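Local coordinates for protein pleckstrin homology domain-containing family A member 8 (Homo sapiens, PDB 5KDI) that probably transfers simple glycosphingolipids between membranes, holding one glycolipid in the all-helical pocket of its GLTP domain, at residues N56-V60 with A96-L100; R102-F106 with T132-H136; C31-V35 with L53-I57. The protein carries 2 engineered substitutions. All blocks are in the same frame, centred on the assembly; numbering follows the deposited sequence.

In the fold
From the N terminus the three contacts follow one another, and none nests inside another. Contact 3 first closes the loop from helix 24-32 to helix 47-64. Contact 1 starts where contact 3 finishes, sharing Asn-56 and Ile-57, and carries helix 47-64 across to helix 93-115. Further along that helix, contact 2 brings in the loop after helix 121-131. Leu-100 packs on Leu-53 between contacts 1 and 3, Trp-99 meets His-136 between contacts 1 and 2, and Leu-104 reaches Cys-31 between contacts 2 and 3. All touch the one glycolipid: contact 1 at its sugar and amide, contact 2 at its amide and chains, contact 3 at the acyl chain and, through the shared Asn-56, the sugar.

Contact 1. Residues N56-V60 with A96-L100; sequences NIKKV and ALLWL. With 6S8 ((~{Z})-~{N}-[(~{E},2~{S},3~{R})-1-[(2~{R},3~{R},4~{S},5~{R},6~{R})-6-(hydroxymethyl)-3,4,5-tris(oxidanyl)oxan-2-yl]oxy-3-oxidanyl-octadec-4-en-2-yl]octadec-9-enamide), chain C.
The sugar hydroxyl O3A of the glycolipid is held by two bonds, from Asn-56 and Lys-59, both of which also pack on Ala-96 of the facing helix. O3A gives its proton to Asn-56 OD1 at 2.6 Å and accepts from Lys-59 NZ at 2.8 Å. Asn-56 ND2 donates to the neighbouring hydroxyl O2A at 2.9 Å, with an N-H...O angle of 157°, so the two ends of one amide bind adjacent hydroxyls of the sugar. A water takes a further bond from ND2 and returns a weak one to the carbonyl of Trp-99. Together these bonds fix which way round the amide sits. Lys-59 gets its ammonium there by a bend late in the chain (chi3 -77°), after its CB has passed Ala-96 CB.

Behind the polar groups, Ala-96 CB lies 3.5 Å from Asn-56 OD1, and Asn-56 CB rests 3.5 Å from CG of Leu-100, modelled in two conformers. The indole of Trp-99 lies almost parallel to the amide and carries the sugar-ceramide junction on one face, with C1A 3.8 Å above the ring plane toward its rim. Val-60 CG2 adds an apolar patch against Ala-96 CB at 3.9 Å. Asp-52 and His-137 are also hydrogen-bonded to the glycolipid; an Asp, Asn and Lys beside a tryptophan platform form the headgroup recognition centre of the GLTP family.

The two helical segments run roughly antiparallel, at 142°, with axes 8.9 Å apart. Away from the sugar, Val-60 packs on Leu-28 of helix 24-32 and Ile-77 of helix 74-83, while Leu-97 reaches Leu-196 of helix 172-202.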
loop_
_atom_site.group_PDB
_atom_site.type_symbol
_atom_site.label_atom_id
_atom_site.label_comp_id
_atom_site.label_asym_id
_atom_site.label_seq_id
_atom_site.Cartn_x
_atom_site.Cartn_y
_atom_site.Cartn_z
ATOM N N ASN A 56 9.134 4.256 -4.570
ATOM C CA ASN A 56 9.221 2.804 -4.682
ATOM C C ASN A 56 8.522 2.260 -5.967
ATOM O O ASN A 56 9.021 1.323 -6.607
ATOM C CB ASN A 56 8.705 2.094 -3.461
ATOM C CG ASN A 56 9.637 2.213 -2.306
ATOM O OD1 ASN A 56 10.838 2.142 -2.515
ATOM N ND2 ASN A 56 9.093 2.431 -1.078
ATOM N N ILE A 57 7.401 2.857 -6.328
ATOM C CA ILE A 57 6.710 2.498 -7.550
ATOM C C ILE A 57 7.682 2.757 -8.726
ATOM O O ILE A 57 7.862 1.898 -9.626
ATOM C CB ILE A 57 5.398 3.269 -7.722
ATOM C CG1 ILE A 57 4.388 2.873 -6.610
ATOM C CG2 ILE A 57 4.898 3.134 -9.171
ATOM C CD1 ILE A 57 3.183 3.795 -6.475
ATOM N N LYS A 58 8.385 3.909 -8.688
ATOM C CA LYS A 58 9.341 4.254 -9.758
ATOM C C LYS A 58 10.428 3.176 -9.887
ATOM O O LYS A 58 10.754 2.735 -10.980
ATOM C CB LYS A 58 10.000 5.577 -9.471
ATOM C CG LYS A 58 11.056 6.033 -10.499
ATOM C CD LYS A 58 11.826 7.258 -10.012
ATOM C CE LYS A 58 12.814 6.923 -8.907
ATOM N NZ LYS A 58 13.866 7.977 -8.642
ATOM N N LYS A 59 10.992 2.782 -8.755
ATOM C CA LYS A 59 12.065 1.811 -8.774
ATOM C C LYS A 59 11.642 0.420 -9.288
ATOM O O LYS A 59 12.425 -0.240 -10.002
ATOM C CB LYS A 59 12.713 1.742 -7.404
ATOM C CG LYS A 59 13.492 3.029 -7.105
ATOM C CD LYS A 59 14.347 2.911 -5.937
ATOM C CE LYS A 59 13.594 2.999 -4.707
ATOM N NZ LYS A 59 14.596 3.008 -3.573
ATOM N N VAL A 60 10.442 0.001 -8.987
ATOM C CA VAL A 60 9.949 -1.222 -9.587
ATOM C C VAL A 60 9.708 -1.045 -11.110
ATOM O O VAL A 60 10.124 -1.875 -11.914
ATOM C CB VAL A 60 8.702 -1.791 -8.864
ATOM C CG1 VAL A 60 8.258 -3.130 -9.521
ATOM C CG2 VAL A 60 9.021 -1.998 -7.380
ATOM N N ALA A 96 12.721 -1.972 -3.187
ATOM C CA ALA A 96 11.541 -1.076 -3.355
ATOM C C ALA A 96 10.283 -1.841 -2.970
ATOM O O ALA A 96 9.420 -1.328 -2.219
ATOM C CB ALA A 96 11.437 -0.512 -4.763
ATOM N N LEU A 97 10.175 -3.088 -3.436
ATOM C CA LEU A 97 8.971 -3.851 -3.174
ATOM C C LEU A 97 8.877 -4.274 -1.677
ATOM O O LEU A 97 7.781 -4.448 -1.119
ATOM C CB LEU A 97 8.931 -5.020 -4.134
ATOM C CG LEU A 97 7.706 -5.931 -4.057
ATOM C CD1 LEU A 97 6.388 -5.114 -4.259
ATOM C CD2 LEU A 97 7.895 -7.080 -5.072
ATOM N N LEU A 98 10.045 -4.503 -1.040
ATOM C CA LEU A 98 10.089 -4.739 0.394
ATOM C C LEU A 98 9.364 -3.634 1.144
ATOM O O LEU A 98 8.508 -3.868 2.024
ATOM C CB LEU A 98 11.493 -4.886 0.891
ATOM C CG LEU A 98 11.723 -5.142 2.387
ATOM C CD1 LEU A 98 11.106 -6.470 2.817
ATOM C CD2 LEU A 98 13.205 -4.951 2.710
ATOM N N TRP A 99 9.751 -2.408 0.814
ATOM C CA TRP A 99 9.157 -1.251 1.492
ATOM C C TRP A 99 7.712 -0.972 1.042
ATOM O O TRP A 99 6.876 -0.523 1.871
ATOM C CB TRP A 99 10.045 -0.032 1.354
ATOM C CG TRP A 99 11.245 -0.151 2.209
ATOM C CD1 TRP A 99 12.545 -0.585 1.838
ATOM C CD2 TRP A 99 11.300 0.019 3.650
ATOM N NE1 TRP A 99 13.364 -0.603 2.921
ATOM C CE2 TRP A 99 12.683 -0.246 4.042
ATOM C CE3 TRP A 99 10.370 0.396 4.624
ATOM C CZ2 TRP A 99 13.093 -0.116 5.367
ATOM C CZ3 TRP A 99 10.807 0.526 5.930
ATOM C CH2 TRP A 99 12.131 0.288 6.286
ATOM N N LEU A 100 7.370 -1.265 -0.215
ATOM C CA LEU A 100 5.966 -1.199 -0.633
ATOM C C LEU A 100 5.097 -2.167 0.154
ATOM O O LEU A 100 4.008 -1.778 0.644
ATOM C CB LEU A 100 5.753 -1.371 -2.124
ATOM C CG LEU A 100 6.133 -0.268 -3.055
ATOM C CD1 LEU A 100 6.026 -0.776 -4.497
ATOM C CD2 LEU A 100 5.177 0.893 -2.801
HETATM C C1 6S8 C . 12.065 3.877 4.550
HETATM C C2 6S8 C . 10.831 4.451 5.208
HETATM N N2 6S8 C . 9.659 4.019 4.460
HETATM C C3 6S8 C . 10.917 6.005 5.211
HETATM O O3 6S8 C . 12.137 6.353 5.900
HETATM C C4 6S8 C . 9.729 6.577 5.893
HETATM C C5 6S8 C . 8.893 7.391 5.245
HETATM C C6 6S8 C . 7.670 8.047 5.826
HETATM C C7 6S8 C . 7.278 7.693 7.238
HETATM C C8 6S8 C . 6.412 8.847 7.660
HETATM C C9 6S8 C . 5.437 8.326 8.652
HETATM C C10 6S8 C . 4.332 7.611 7.920
HETATM C C11 6S8 C . 2.986 8.329 8.133
HETATM C C12 6S8 C . 1.865 7.318 7.963
HETATM C C13 6S8 C . 0.749 7.716 7.008
HETATM C C14 6S8 C . -0.256 8.719 7.549
HETATM C C15 6S8 C . -1.664 8.466 6.988
HETATM C C16 6S8 C . -2.431 9.648 6.423
HETATM C C17 6S8 C . -3.831 9.964 6.973
HETATM C C18 6S8 C . -4.923 8.941 6.697
HETATM C C1A 6S8 C . 12.848 3.362 2.334
HETATM O O1A 6S8 C . 12.192 4.276 3.186
HETATM C C2A 6S8 C . 12.418 3.597 0.913
HETATM O O2A 6S8 C . 10.999 3.362 0.827
HETATM C C3A 6S8 C . 13.239 2.769 -0.073
HETATM O O3A 6S8 C . 12.901 3.142 -1.390
HETATM C C4A 6S8 C . 14.716 2.976 0.199
HETATM O O4A 6S8 C . 15.150 4.251 -0.269
HETATM O O5A 6S8 C . 16.695 2.975 3.395
HETATM C C5M 6S8 C . 15.018 2.743 1.667
HETATM C C6A 6S8 C . 16.475 2.979 1.969
HETATM O O6A 6S8 C . 14.227 3.639 2.453
HETATM C CAA 6S8 C . 8.643 3.378 5.015
HETATM O OAA 6S8 C . 8.608 2.989 6.180
HETATM C CAB 6S8 C . 7.517 3.087 4.069
HETATM C CAC 6S8 C . 6.730 4.416 4.267
HETATM C CAD 6S8 C . 5.334 4.105 4.592
HETATM C CAE 6S8 C . 4.516 4.680 3.470
HETATM C CAF 6S8 C . 3.073 4.345 3.818
HETATM C CAG 6S8 C . 2.347 3.745 2.600
HETATM C CAH 6S8 C . 0.901 4.247 2.519
HETATM C CAI 6S8 C . 0.163 3.645 3.679
HETATM C CAJ 6S8 C . -0.762 4.294 4.391
HETATM C CAK 6S8 C . -1.231 5.689 4.127
HETATM C CAL 6S8 C . -2.602 5.649 4.812
HETATM C CAM 6S8 C . -3.581 6.696 4.323
HETATM C CAN 6S8 C . -3.817 6.546 2.849
HETATM C CAO 6S8 C . -5.201 7.043 2.502
HETATM C CAP 6S8 C . -6.228 5.944 2.503
HETATM C CAQ 6S8 C . -7.033 5.941 1.243
HETATM C CAR 6S8 C . -7.337 4.532 0.924
HETATM O O HOH W 1 6.253 2.157 0.421
#

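Contact 2. Residues R102-F106 with T132-H136. With 6S8 ((~{Z})-~{N}-[(~{E},2~{S},3~{R})-1-[(2~{R},3~{R},4~{S},5~{R},6~{R})-6-(hydroxymethyl)-3,4,5-tris(oxidanyl)oxan-2-yl]oxy-3-oxidanyl-octadec-4-en-2-yl]octadec-9-enamide), chain C.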
loop_
_atom_site.group_PDB
_atom_site.type_symbol
_atom_site.label_atom_id
_atom_site.label_comp_id
_atom_site.label_asym_id
_atom_site.label_seq_id
_atom_site.Cartn_x
_atom_site.Cartn_y
_atom_site.Cartn_z
ATOM N N ARG A 102 5.627 -3.420 3.066
ATOM C CA ARG A 102 5.556 -2.990 4.441
ATOM C C ARG A 102 4.518 -1.856 4.573
ATOM O O ARG A 102 3.724 -1.829 5.511
ATOM C CB ARG A 102 6.936 -2.570 4.969
ATOM C CG ARG A 102 7.876 -3.750 5.162
ATOM C CD ARG A 102 9.296 -3.256 5.464
ATOM N NE ARG A 102 10.177 -4.390 5.722
ATOM C CZ ARG A 102 11.451 -4.269 6.091
ATOM N NH1 ARG A 102 11.967 -3.049 6.101
ATOM N NH2 ARG A 102 12.186 -5.351 6.387
ATOM N N GLY A 103 4.559 -0.944 3.631
ATOM C CA GLY A 103 3.622 0.118 3.664
ATOM C C GLY A 103 2.166 -0.329 3.433
ATOM O O GLY A 103 1.236 0.137 4.098
ATOM N N LEU A 104 2.000 -1.302 2.542
ATOM C CA LEU A 104 0.647 -1.841 2.292
ATOM C C LEU A 104 0.127 -2.601 3.523
ATOM O O LEU A 104 -1.096 -2.577 3.785
ATOM C CB LEU A 104 0.652 -2.719 1.058
ATOM C CG LEU A 104 0.863 -2.033 -0.310
ATOM C CD1 LEU A 104 0.909 -3.098 -1.388
ATOM C CD2 LEU A 104 -0.236 -1.050 -0.594
ATOM N N LYS A 105 1.016 -3.311 4.251
ATOM C CA LYS A 105 0.550 -4.013 5.468
ATOM C C LYS A 105 -0.033 -2.962 6.472
ATOM O O LYS A 105 -1.054 -3.207 7.113
ATOM C CB LYS A 105 1.633 -4.823 6.156
ATOM C CG LYS A 105 2.077 -6.026 5.375
ATOM C CD LYS A 105 1.362 -7.315 5.767
ATOM C CE LYS A 105 1.966 -8.596 5.134
ATOM N NZ LYS A 105 3.186 -8.889 5.894
ATOM N N PHE A 106 0.636 -1.811 6.607
ATOM C CA PHE A 106 0.148 -0.692 7.401
ATOM C C PHE A 106 -1.224 -0.181 6.906
ATOM O O PHE A 106 -2.203 -0.078 7.688
ATOM C CB PHE A 106 1.175 0.423 7.500
ATOM C CG PHE A 106 0.653 1.694 8.125
ATOM C CD1 PHE A 106 0.282 1.753 9.448
ATOM C CD2 PHE A 106 0.482 2.807 7.371
ATOM C CE1 PHE A 106 -0.200 2.946 10.022
ATOM C CE2 PHE A 106 0.019 3.974 7.927
ATOM C CZ PHE A 106 -0.345 4.048 9.247
ATOM N N THR A 132 2.619 -2.970 12.560
ATOM C CA THR A 132 3.196 -3.092 11.205
ATOM C C THR A 132 4.544 -2.358 11.110
ATOM O O THR A 132 5.628 -2.955 11.309
ATOM C CB THR A 132 2.146 -2.645 10.114
ATOM O OG1 THR A 132 1.755 -1.259 10.296
ATOM C CG2 THR A 132 0.965 -3.481 10.145
ATOM N N LEU A 133 4.490 -1.091 10.764
ATOM C CA LEU A 133 5.672 -0.355 10.368
ATOM C C LEU A 133 6.605 0.025 11.498
ATOM O O LEU A 133 7.813 0.201 11.268
ATOM C CB LEU A 133 5.331 0.920 9.600
ATOM C CG LEU A 133 4.928 0.929 8.172
ATOM C CD1 LEU A 133 4.429 2.353 7.810
ATOM C CD2 LEU A 133 6.135 0.442 7.372
ATOM N N ARG A 134 6.073 0.151 12.715
ATOM C CA ARG A 134 6.868 0.632 13.838
ATOM C C ARG A 134 8.138 -0.175 14.015
ATOM O O ARG A 134 9.199 0.394 14.257
ATOM C CB ARG A 134 6.039 0.651 15.114
ATOM C CG ARG A 134 6.708 1.221 16.340
ATOM C CD ARG A 134 5.710 1.386 17.485
ATOM N NE ARG A 134 6.286 1.978 18.670
ATOM C CZ ARG A 134 6.963 1.353 19.614
ATOM N NH1 ARG A 134 7.204 0.066 19.520
ATOM N NH2 ARG A 134 7.317 2.033 20.705
ATOM N N GLN A 135 8.050 -1.498 13.870
ATOM C CA GLN A 135 9.207 -2.356 14.026
ATOM C C GLN A 135 10.362 -2.038 13.046
ATOM O O GLN A 135 11.517 -2.398 13.305
ATOM C CB GLN A 135 8.875 -3.852 13.922
ATOM C CG GLN A 135 8.445 -4.233 12.500
ATOM C CD GLN A 135 7.719 -5.562 12.458
ATOM O OE1 GLN A 135 6.533 -5.671 12.007
ATOM N NE2 GLN A 135 8.415 -6.559 12.821
ATOM N N HIS A 136 10.010 -1.449 11.906
ATOM C CA HIS A 136 10.968 -1.094 10.867
ATOM C C HIS A 136 11.536 0.321 10.933
ATOM O O HIS A 136 12.318 0.721 10.064
ATOM C CB HIS A 136 10.346 -1.280 9.471
ATOM C CG HIS A 136 9.728 -2.636 9.280
ATOM N ND1 HIS A 136 10.465 -3.757 9.343
ATOM C CD2 HIS A 136 8.410 -3.046 9.031
ATOM C CE1 HIS A 136 9.658 -4.843 9.147
ATOM N NE2 HIS A 136 8.414 -4.406 8.947
HETATM C C1 6S8 C . 12.065 3.877 4.550
HETATM C C2 6S8 C . 10.831 4.451 5.208
HETATM N N2 6S8 C . 9.659 4.019 4.460
HETATM C C3 6S8 C . 10.917 6.005 5.211
HETATM O O3 6S8 C . 12.137 6.353 5.900
HETATM C C4 6S8 C . 9.729 6.577 5.893
HETATM C C5 6S8 C . 8.893 7.391 5.245
HETATM C C6 6S8 C . 7.670 8.047 5.826
HETATM C C7 6S8 C . 7.278 7.693 7.238
HETATM C C8 6S8 C . 6.412 8.847 7.660
HETATM C C9 6S8 C . 5.437 8.326 8.652
HETATM C C10 6S8 C . 4.332 7.611 7.920
HETATM C C11 6S8 C . 2.986 8.329 8.133
HETATM C C12 6S8 C . 1.865 7.318 7.963
HETATM C C13 6S8 C . 0.749 7.716 7.008
HETATM C C14 6S8 C . -0.256 8.719 7.549
HETATM C C15 6S8 C . -1.664 8.466 6.988
HETATM C C16 6S8 C . -2.431 9.648 6.423
HETATM C C17 6S8 C . -3.831 9.964 6.973
HETATM C C18 6S8 C . -4.923 8.941 6.697
HETATM C C1A 6S8 C . 12.848 3.362 2.334
HETATM O O1A 6S8 C . 12.192 4.276 3.186
HETATM C C2A 6S8 C . 12.418 3.597 0.913
HETATM O O2A 6S8 C . 10.999 3.362 0.827
HETATM C C3A 6S8 C . 13.239 2.769 -0.073
HETATM O O3A 6S8 C . 12.901 3.142 -1.390
HETATM C C4A 6S8 C . 14.716 2.976 0.199
HETATM O O4A 6S8 C . 15.150 4.251 -0.269
HETATM O O5A 6S8 C . 16.695 2.975 3.395
HETATM C C5M 6S8 C . 15.018 2.743 1.667
HETATM C C6A 6S8 C . 16.475 2.979 1.969
HETATM O O6A 6S8 C . 14.227 3.639 2.453
HETATM C CAA 6S8 C . 8.643 3.378 5.015
HETATM O OAA 6S8 C . 8.608 2.989 6.180
HETATM C CAB 6S8 C . 7.517 3.087 4.069
HETATM C CAC 6S8 C . 6.730 4.416 4.267
HETATM C CAD 6S8 C . 5.334 4.105 4.592
HETATM C CAE 6S8 C . 4.516 4.680 3.470
HETATM C CAF 6S8 C . 3.073 4.345 3.818
HETATM C CAG 6S8 C . 2.347 3.745 2.600
HETATM C CAH 6S8 C . 0.901 4.247 2.519
HETATM C CAI 6S8 C . 0.163 3.645 3.679
HETATM C CAJ 6S8 C . -0.762 4.294 4.391
HETATM C CAK 6S8 C . -1.231 5.689 4.127
HETATM C CAL 6S8 C . -2.602 5.649 4.812
HETATM C CAM 6S8 C . -3.581 6.696 4.323
HETATM C CAN 6S8 C . -3.817 6.546 2.849
HETATM C CAO 6S8 C . -5.201 7.043 2.502
HETATM C CAP 6S8 C . -6.228 5.944 2.503
HETATM C CAQ 6S8 C . -7.033 5.941 1.243
HETATM C CAR 6S8 C . -7.337 4.532 0.924
#
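One wall of the glycolipid pocket is made where the loop after helix 121-131 folds onto helix 93-115, and its outer end is a stack of the Arg-102 guanidinium on His-136. The guanidinium lies flat over the imidazole, centres 3.8 Å apart and planes 10° from parallel, with CZ 3.4 Å from ND1. With the arginine chain extended from CG to NE, CD also rides over the ring, a CH-pi contact 3.7 Å from its centroid. Arg-102 also makes a cation-pi contact with Trp-99, and the backbones of His-136 and C-terminal Val-211 are hydrogen-bonded.

Leu-133, modelled in two conformers, reaches between helix and lipid: CD1 meets Phe-106 CB at 3.8 Å, and CD2 comes 3.7 Å from the lipid's amide oxygen OAA. Thr-132 OG1 lies 3.3 Å from Phe-106 CB, near the plane of the phenyl ring, and is hydrogen-bonded to the carbonyl of Ala-128. Phe-106 CD2 touches the acyl double-bond carbon CAJ at 3.6 Å, and CE2 nears C12 of the sphingoid chain. Gly-103, with no side chain, lets the acyl chain run close to the backbone. An apolar pocket enclosed by helices, here taking both lipid chains, is characteristic of the GLTP fold.

Contact 3. Residues C31-V35 with L53-I57; sequences CYAVV and LVGNI. With 6S8 ((~{Z})-~{N}-[(~{E},2~{S},3~{R})-1-[(2~{R},3~{R},4~{S},5~{R},6~{R})-6-(hydroxymethyl)-3,4,5-tris(oxidanyl)oxan-2-yl]oxy-3-oxidanyl-octadec-4-en-2-yl]octadec-9-enamide), chain C.
Leu-53 and Val-34 meet where the acyl chain of the glycolipid runs through the all-helical GLTP fold, and both touch the lipid. Leu-53 CD2 lies 3.8 Å from the chain carbon CAG, while Val-34 CG1 comes within 3.9 Å of CAR, the terminal methyl. Their contact with each other is closer: Val-34 CG2 sits 3.6 Å from Leu-53 CD1, the two side chains crossing at about a right angle. With chi1 at -55°, Val-34 sends one methyl to the leucine and the other to the lipid's end. Leu-53 is modelled in two conformers, so its methyl positions hold for one of them.

A second shell backs this lining. Val-35, placed by a type I turn from Tyr-32 to Val-35, sets CG2 against both Leu-53 CD1 and Val-54 CG2, each at 4.1 Å. Val-54 lies alongside Tyr-32, pointing the same way, and its CG2 approaches the edge of the phenol ring. Leu-100 of helix 93-115 also packs against Leu-53, so Leu-53 sits among the turn, helix 93-115 and the lipid.

Farther from the lipid, one turn along helix 47-64, Ile-57 packs on Cys-31 and Tyr-32 of helix 24-32. Its CD1 meets Cys-31 CB at 3.9 Å, and the same methyl rests on the backbone of the next residue, 3.6 Å from Tyr-32 N.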
loop_
_atom_site.group_PDB
_atom_site.type_symbol
_atom_site.label_atom_id
_atom_site.label_comp_id
_atom_site.label_asym_id
_atom_site.label_seq_id
_atom_site.Cartn_x
_atom_site.Cartn_y
_atom_site.Cartn_z
ATOM N N CYS A 31 -1.092 0.538 -5.910
ATOM C CA CYS A 31 -0.273 1.258 -4.927
ATOM C C CYS A 31 -0.386 2.759 -5.140
ATOM O O CYS A 31 -0.519 3.563 -4.188
ATOM C CB CYS A 31 1.181 0.786 -5.052
ATOM S SG CYS A 31 1.531 -0.911 -4.558
ATOM N N TYR A 32 -0.328 3.175 -6.399
ATOM C CA TYR A 32 -0.358 4.612 -6.683
ATOM C C TYR A 32 -1.708 5.274 -6.299
ATOM O O TYR A 32 -1.750 6.437 -5.919
ATOM C CB TYR A 32 -0.108 4.858 -8.167
ATOM C CG TYR A 32 -0.064 6.348 -8.407
ATOM C CD1 TYR A 32 1.028 7.061 -8.100
ATOM C CD2 TYR A 32 -1.191 7.036 -8.805
ATOM C CE1 TYR A 32 1.080 8.473 -8.272
ATOM C CE2 TYR A 32 -1.202 8.440 -8.909
ATOM C CZ TYR A 32 -0.020 9.129 -8.652
ATOM O OH TYR A 32 0.019 10.456 -8.783
ATOM N N ALA A 33 -2.775 4.503 -6.361
ATOM C CA ALA A 33 -4.139 5.048 -6.261
ATOM C C ALA A 33 -4.382 5.826 -4.992
ATOM O O ALA A 33 -5.215 6.742 -4.956
ATOM C CB ALA A 33 -5.176 3.915 -6.422
ATOM N N VAL A 34 -3.658 5.501 -3.909
ATOM C CA VAL A 34 -3.853 6.246 -2.654
ATOM C C VAL A 34 -3.194 7.620 -2.650
ATOM O O VAL A 34 -3.475 8.437 -1.747
ATOM C CB VAL A 34 -3.447 5.455 -1.405
ATOM C CG1 VAL A 34 -4.167 4.099 -1.327
ATOM C CG2 VAL A 34 -1.946 5.276 -1.368
ATOM N N VAL A 35 -2.277 7.847 -3.582
ATOM C CA VAL A 35 -1.526 9.141 -3.623
ATOM C C VAL A 35 -2.448 10.375 -3.696
ATOM O O VAL A 35 -2.300 11.315 -2.872
ATOM C CB VAL A 35 -0.391 9.080 -4.694
ATOM C CG1 VAL A 35 0.225 10.439 -5.012
ATOM C CG2 VAL A 35 0.677 8.093 -4.258
ATOM N N LEU A 53 6.023 6.280 -1.450
ATOM C CA LEU A 53 5.246 5.460 -2.343
ATOM C C LEU A 53 5.663 5.678 -3.806
ATOM O O LEU A 53 5.928 4.722 -4.510
ATOM C CB LEU A 53 3.772 5.713 -2.232
ATOM C CG LEU A 53 3.050 5.130 -1.047
ATOM C CD1 LEU A 53 1.608 5.655 -1.095
ATOM C CD2 LEU A 53 3.131 3.628 -1.079
ATOM N N VAL A 54 5.686 6.920 -4.245
ATOM C CA VAL A 54 6.031 7.237 -5.618
ATOM C C VAL A 54 7.438 6.727 -5.948
ATOM O O VAL A 54 7.707 6.184 -7.035
ATOM C CB VAL A 54 5.862 8.762 -5.869
ATOM C CG1 VAL A 54 6.518 9.221 -7.142
ATOM C CG2 VAL A 54 4.349 9.147 -5.878
ATOM N N GLY A 55 8.347 6.913 -4.994
ATOM C CA GLY A 55 9.693 6.512 -5.238
ATOM C C GLY A 55 9.833 5.007 -5.398
ATOM O O GLY A 55 10.606 4.554 -6.232
ATOM N N ASN A 56 9.134 4.256 -4.570
ATOM C CA ASN A 56 9.221 2.804 -4.682
ATOM C C ASN A 56 8.522 2.260 -5.967
ATOM O O ASN A 56 9.021 1.323 -6.607
ATOM C CB ASN A 56 8.705 2.094 -3.461
ATOM C CG ASN A 56 9.637 2.213 -2.306
ATOM O OD1 ASN A 56 10.838 2.142 -2.515
ATOM N ND2 ASN A 56 9.093 2.431 -1.078
ATOM N N ILE A 57 7.401 2.857 -6.328
ATOM C CA ILE A 57 6.710 2.498 -7.550
ATOM C C ILE A 57 7.682 2.757 -8.726
ATOM O O ILE A 57 7.862 1.898 -9.626
ATOM C CB ILE A 57 5.398 3.269 -7.722
ATOM C CG1 ILE A 57 4.388 2.873 -6.610
ATOM C CG2 ILE A 57 4.898 3.134 -9.171
ATOM C CD1 ILE A 57 3.183 3.795 -6.475
HETATM C C1 6S8 C . 12.065 3.877 4.550
HETATM C C2 6S8 C . 10.831 4.451 5.208
HETATM N N2 6S8 C . 9.659 4.019 4.460
HETATM C C3 6S8 C . 10.917 6.005 5.211
HETATM O O3 6S8 C . 12.137 6.353 5.900
HETATM C C4 6S8 C . 9.729 6.577 5.893
HETATM C C5 6S8 C . 8.893 7.391 5.245
HETATM C C6 6S8 C . 7.670 8.047 5.826
HETATM C C7 6S8 C . 7.278 7.693 7.238
HETATM C C8 6S8 C . 6.412 8.847 7.660
HETATM C C9 6S8 C . 5.437 8.326 8.652
HETATM C C10 6S8 C . 4.332 7.611 7.920
HETATM C C11 6S8 C . 2.986 8.329 8.133
HETATM C C12 6S8 C . 1.865 7.318 7.963
HETATM C C13 6S8 C . 0.749 7.716 7.008
HETATM C C14 6S8 C . -0.256 8.719 7.549
HETATM C C15 6S8 C . -1.664 8.466 6.988
HETATM C C16 6S8 C . -2.431 9.648 6.423
HETATM C C17 6S8 C . -3.831 9.964 6.973
HETATM C C18 6S8 C . -4.923 8.941 6.697
HETATM C C1A 6S8 C . 12.848 3.362 2.334
HETATM O O1A 6S8 C . 12.192 4.276 3.186
HETATM C C2A 6S8 C . 12.418 3.597 0.913
HETATM O O2A 6S8 C . 10.999 3.362 0.827
HETATM C C3A 6S8 C . 13.239 2.769 -0.073
HETATM O O3A 6S8 C . 12.901 3.142 -1.390
HETATM C C4A 6S8 C . 14.716 2.976 0.199
HETATM O O4A 6S8 C . 15.150 4.251 -0.269
HETATM O O5A 6S8 C . 16.695 2.975 3.395
HETATM C C5M 6S8 C . 15.018 2.743 1.667
HETATM C C6A 6S8 C . 16.475 2.979 1.969
HETATM O O6A 6S8 C . 14.227 3.639 2.453
HETATM C CAA 6S8 C . 8.643 3.378 5.015
HETATM O OAA 6S8 C . 8.608 2.989 6.180
HETATM C CAB 6S8 C . 7.517 3.087 4.069
HETATM C CAC 6S8 C . 6.730 4.416 4.267
HETATM C CAD 6S8 C . 5.334 4.105 4.592
HETATM C CAE 6S8 C . 4.516 4.680 3.470
HETATM C CAF 6S8 C . 3.073 4.345 3.818
HETATM C CAG 6S8 C . 2.347 3.745 2.600
HETATM C CAH 6S8 C . 0.901 4.247 2.519
HETATM C CAI 6S8 C . 0.163 3.645 3.679
HETATM C CAJ 6S8 C . -0.762 4.294 4.391
HETATM C CAK 6S8 C . -1.231 5.689 4.127
HETATM C CAL 6S8 C . -2.602 5.649 4.812
HETATM C CAM 6S8 C . -3.581 6.696 4.323
HETATM C CAN 6S8 C . -3.817 6.546 2.849
HETATM C CAO 6S8 C . -5.201 7.043 2.502
HETATM C CAP 6S8 C . -6.228 5.944 2.503
HETATM C CAQ 6S8 C . -7.033 5.941 1.243
HETATM C CAR 6S8 C . -7.337 4.532 0.924
#